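Local coordinates for protein MgGH51 (Meripilus giganteus, PDB 6ZPV) that probably releases terminal non-reducing alpha-L-arabinofuranosyl residues from arabinose-containing polysaccharides, as a fungal GH51 alpha-L-arabinofuranosidase, at residues 554-565 and 608-618. Numbering follows the deposited sequence.
Sequences NAGSSAQSLTFQ and KTFTYNAPAFS
The carbonyl oxygen of Ala614 accepts two N-H groups: the backbone N of Gln560, at 3.0 Å, and Asn554 ND2, which lies 3.1 Å from Ala614 O and above its carbonyl plane. The buried carboxamide of Asn554 also braces the 555-559 loop of its own segment. A chi1 of -175° swings this carboxamide away from the backbone N of Asn554, to where ND2 also donates to Ser558 O, while OD1 receives Gly556 N in an Asx turn. Shortening Asn554 to an alanine is likely to strip Ser558 O and Gly556 N of these partners and leave Ala614 O with the Gln560 N-H alone of the two, setting the turn freer to move. Backbone bonds pair Asn554 with Ser618, and Phe617 and Ser618 together face Asn554 as a G1 beta bulge. Gly556 O accepts Phe617 N and sits 3.5 Å above the plane of the Phe617 ring, over its centre.

Beyond the turn, strands 560-565 and 609-614 run antiparallel. Phe564 CB lies over one face of the Phe610 ring, 4.0 Å from its centroid, the two ring planes inclined at 33°. On the same side, Leu562 CD1 meets Ala614 CB. The other side is polar: one water joins Ser561 OG to Asn613 OD1, another joins the hydroxyls of Thr563 and Thr611, and Thr609 OG1 donates to Gln565 OE1 at 2.7 Å.

Strand 560-565 is the middle of a three-stranded sheet, between 609-614 and the N-terminal strand 2-4. The apolar side of the pair packs on the larger antiparallel sheet of the C-terminal beta-sandwich: Phe564 and Phe610 touch Ile550, Leu562 reaches Trp537, and Tyr612 lies against Leu578 and Val580, its hydroxyl bonded to Ser620.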
# COMPACT_ATOMS: atom_id res chain seq x y z
N ASN A 554 10.51 16.32 19.90
CA ASN A 554 11.39 17.50 19.88
C ASN A 554 11.81 17.68 18.43
O ASN A 554 12.69 16.98 17.96
CB ASN A 554 12.57 17.38 20.83
CG ASN A 554 13.39 18.64 20.88
OD1 ASN A 554 13.15 19.56 20.06
ND2 ASN A 554 14.33 18.72 21.81
N ALA A 555 11.11 18.59 17.72
CA ALA A 555 11.30 18.77 16.27
C ALA A 555 12.31 19.84 15.96
O ALA A 555 12.44 20.22 14.74
CB ALA A 555 9.97 19.11 15.60
N GLY A 556 13.02 20.33 16.97
CA GLY A 556 14.01 21.40 16.86
C GLY A 556 15.45 20.95 17.13
O GLY A 556 15.72 19.80 17.47
N SER A 557 16.36 21.94 17.00
CA SER A 557 17.81 21.67 17.03
C SER A 557 18.44 21.74 18.42
O SER A 557 19.67 21.47 18.51
CB SER A 557 18.53 22.64 16.12
OG SER A 557 18.36 23.96 16.55
N SER A 558 17.68 22.08 19.44
CA SER A 558 18.25 22.08 20.79
C SER A 558 17.49 21.09 21.69
O SER A 558 16.27 20.89 21.60
CB SER A 558 18.36 23.47 21.38
OG SER A 558 17.03 23.94 21.47
N ALA A 559 18.24 20.41 22.54
CA ALA A 559 17.70 19.55 23.63
C ALA A 559 16.79 20.36 24.50
O ALA A 559 17.05 21.56 24.76
CB ALA A 559 18.81 18.91 24.44
N GLN A 560 15.74 19.75 25.03
CA GLN A 560 14.84 20.41 25.96
C GLN A 560 14.41 19.43 27.07
O GLN A 560 14.12 18.29 26.73
CB GLN A 560 13.60 20.91 25.22
CG GLN A 560 13.88 21.83 24.07
CD GLN A 560 13.05 23.02 24.35
OE1 GLN A 560 13.28 23.55 25.42
NE2 GLN A 560 11.99 23.23 23.55
N SER A 561 14.31 19.88 28.30
CA SER A 561 13.94 19.02 29.43
C SER A 561 12.47 19.23 29.79
O SER A 561 11.95 20.36 29.67
CB SER A 561 14.86 19.24 30.68
OG SER A 561 16.16 18.78 30.35
N LEU A 562 11.82 18.16 30.20
CA LEU A 562 10.45 18.16 30.64
C LEU A 562 10.39 17.57 32.02
O LEU A 562 10.90 16.49 32.24
CB LEU A 562 9.56 17.35 29.69
CG LEU A 562 9.65 17.78 28.21
CD1 LEU A 562 10.65 16.93 27.47
CD2 LEU A 562 8.30 17.69 27.50
N THR A 563 9.73 18.27 32.94
CA THR A 563 9.46 17.77 34.26
C THR A 563 7.98 17.34 34.28
O THR A 563 7.10 18.20 34.24
CB THR A 563 9.69 18.87 35.33
OG1 THR A 563 10.97 19.51 35.19
CG2 THR A 563 9.47 18.28 36.71
N PHE A 564 7.76 16.04 34.30
CA PHE A 564 6.39 15.50 34.34
C PHE A 564 5.89 15.45 35.76
O PHE A 564 6.58 14.90 36.64
CB PHE A 564 6.36 14.12 33.69
CG PHE A 564 6.54 14.19 32.20
CD1 PHE A 564 5.50 14.66 31.37
CD2 PHE A 564 7.76 13.90 31.62
CE1 PHE A 564 5.73 14.76 30.01
CE2 PHE A 564 7.95 14.02 30.26
CZ PHE A 564 6.94 14.46 29.45
N GLN A 565 4.70 15.99 35.96
CA GLN A 565 4.02 16.02 37.27
C GLN A 565 2.74 15.22 37.15
O GLN A 565 1.80 15.64 36.47
CB GLN A 565 3.75 17.46 37.72
CG GLN A 565 4.97 18.25 38.00
CD GLN A 565 5.75 17.85 39.23
OE1 GLN A 565 5.34 16.95 39.94
NE2 GLN A 565 6.79 18.63 39.55
N LYS A 608 5.67 9.81 40.60
CA LYS A 608 4.74 10.93 40.44
C LYS A 608 5.41 12.16 39.89
O LYS A 608 4.66 13.04 39.39
CB LYS A 608 3.97 11.20 41.73
CG LYS A 608 2.87 10.19 42.01
CD LYS A 608 2.16 10.33 43.33
CE LYS A 608 0.99 9.40 43.44
NZ LYS A 608 0.28 9.62 44.74
N THR A 609 6.72 12.28 40.03
CA THR A 609 7.48 13.39 39.41
C THR A 609 8.70 12.75 38.77
O THR A 609 9.46 12.03 39.47
CB THR A 609 7.91 14.45 40.47
OG1 THR A 609 6.74 14.96 41.12
CG2 THR A 609 8.67 15.58 39.82
N PHE A 610 8.99 13.08 37.52
CA PHE A 610 10.23 12.61 36.89
C PHE A 610 10.59 13.56 35.77
O PHE A 610 9.69 14.29 35.28
CB PHE A 610 10.12 11.13 36.49
CG PHE A 610 9.08 10.85 35.43
CD1 PHE A 610 7.81 10.56 35.82
CD2 PHE A 610 9.37 10.89 34.09
CE1 PHE A 610 6.85 10.28 34.90
CE2 PHE A 610 8.39 10.61 33.17
CZ PHE A 610 7.11 10.34 33.58
N THR A 611 11.83 13.50 35.34
CA THR A 611 12.35 14.44 34.35
C THR A 611 12.90 13.68 33.17
O THR A 611 13.61 12.68 33.35
CB THR A 611 13.39 15.36 35.01
OG1 THR A 611 12.78 16.05 36.09
CG2 THR A 611 14.02 16.30 34.03
N TYR A 612 12.65 14.19 31.96
CA TYR A 612 13.21 13.61 30.73
C TYR A 612 13.91 14.70 29.94
O TYR A 612 13.30 15.78 29.73
CB TYR A 612 12.09 12.96 29.88
CG TYR A 612 12.63 12.37 28.60
CD1 TYR A 612 13.55 11.33 28.61
CD2 TYR A 612 12.21 12.84 27.37
CE1 TYR A 612 14.02 10.80 27.45
CE2 TYR A 612 12.67 12.31 26.18
CZ TYR A 612 13.60 11.27 26.23
OH TYR A 612 14.11 10.71 25.08
N ASN A 613 15.12 14.43 29.47
CA ASN A 613 15.83 15.32 28.58
C ASN A 613 15.61 14.84 27.14
O ASN A 613 16.15 13.81 26.75
CB ASN A 613 17.33 15.41 28.89
CG ASN A 613 18.06 16.44 28.01
OD1 ASN A 613 17.51 17.27 27.20
ND2 ASN A 613 19.38 16.47 28.15
N ALA A 614 14.80 15.56 26.40
CA ALA A 614 14.45 15.21 25.00
C ALA A 614 15.53 15.73 24.07
O ALA A 614 15.67 16.94 23.92
CB ALA A 614 13.12 15.77 24.61
N PRO A 615 16.31 14.84 23.43
CA PRO A 615 17.34 15.32 22.53
C PRO A 615 16.78 16.14 21.40
O PRO A 615 15.61 15.96 20.98
CB PRO A 615 18.06 14.04 22.01
CG PRO A 615 17.73 13.02 23.05
CD PRO A 615 16.34 13.39 23.55
N ALA A 616 17.60 17.02 20.82
CA ALA A 616 17.26 17.62 19.52
C ALA A 616 16.81 16.54 18.54
O ALA A 616 17.36 15.44 18.56
CB ALA A 616 18.49 18.32 18.96
N PHE A 617 15.84 16.85 17.73
CA PHE A 617 15.37 15.97 16.66
C PHE A 617 15.11 14.58 17.23
O PHE A 617 15.78 13.59 16.84
CB PHE A 617 16.34 15.94 15.48
CG PHE A 617 16.53 17.29 14.85
CD1 PHE A 617 15.45 18.00 14.25
CD2 PHE A 617 17.74 17.93 14.91
CE1 PHE A 617 15.58 19.26 13.76
CE2 PHE A 617 17.89 19.22 14.39
CZ PHE A 617 16.81 19.87 13.83
N SER A 618 14.13 14.45 18.11
CA SER A 618 13.81 13.14 18.70
C SER A 618 12.31 12.90 18.79
O SER A 618 11.52 13.86 18.99
CB SER A 618 14.45 12.99 20.07
OG SER A 618 13.94 13.91 21.03
O HOH W 1 17.77 19.69 28.27
O HOH W 2 13.30 18.78 36.32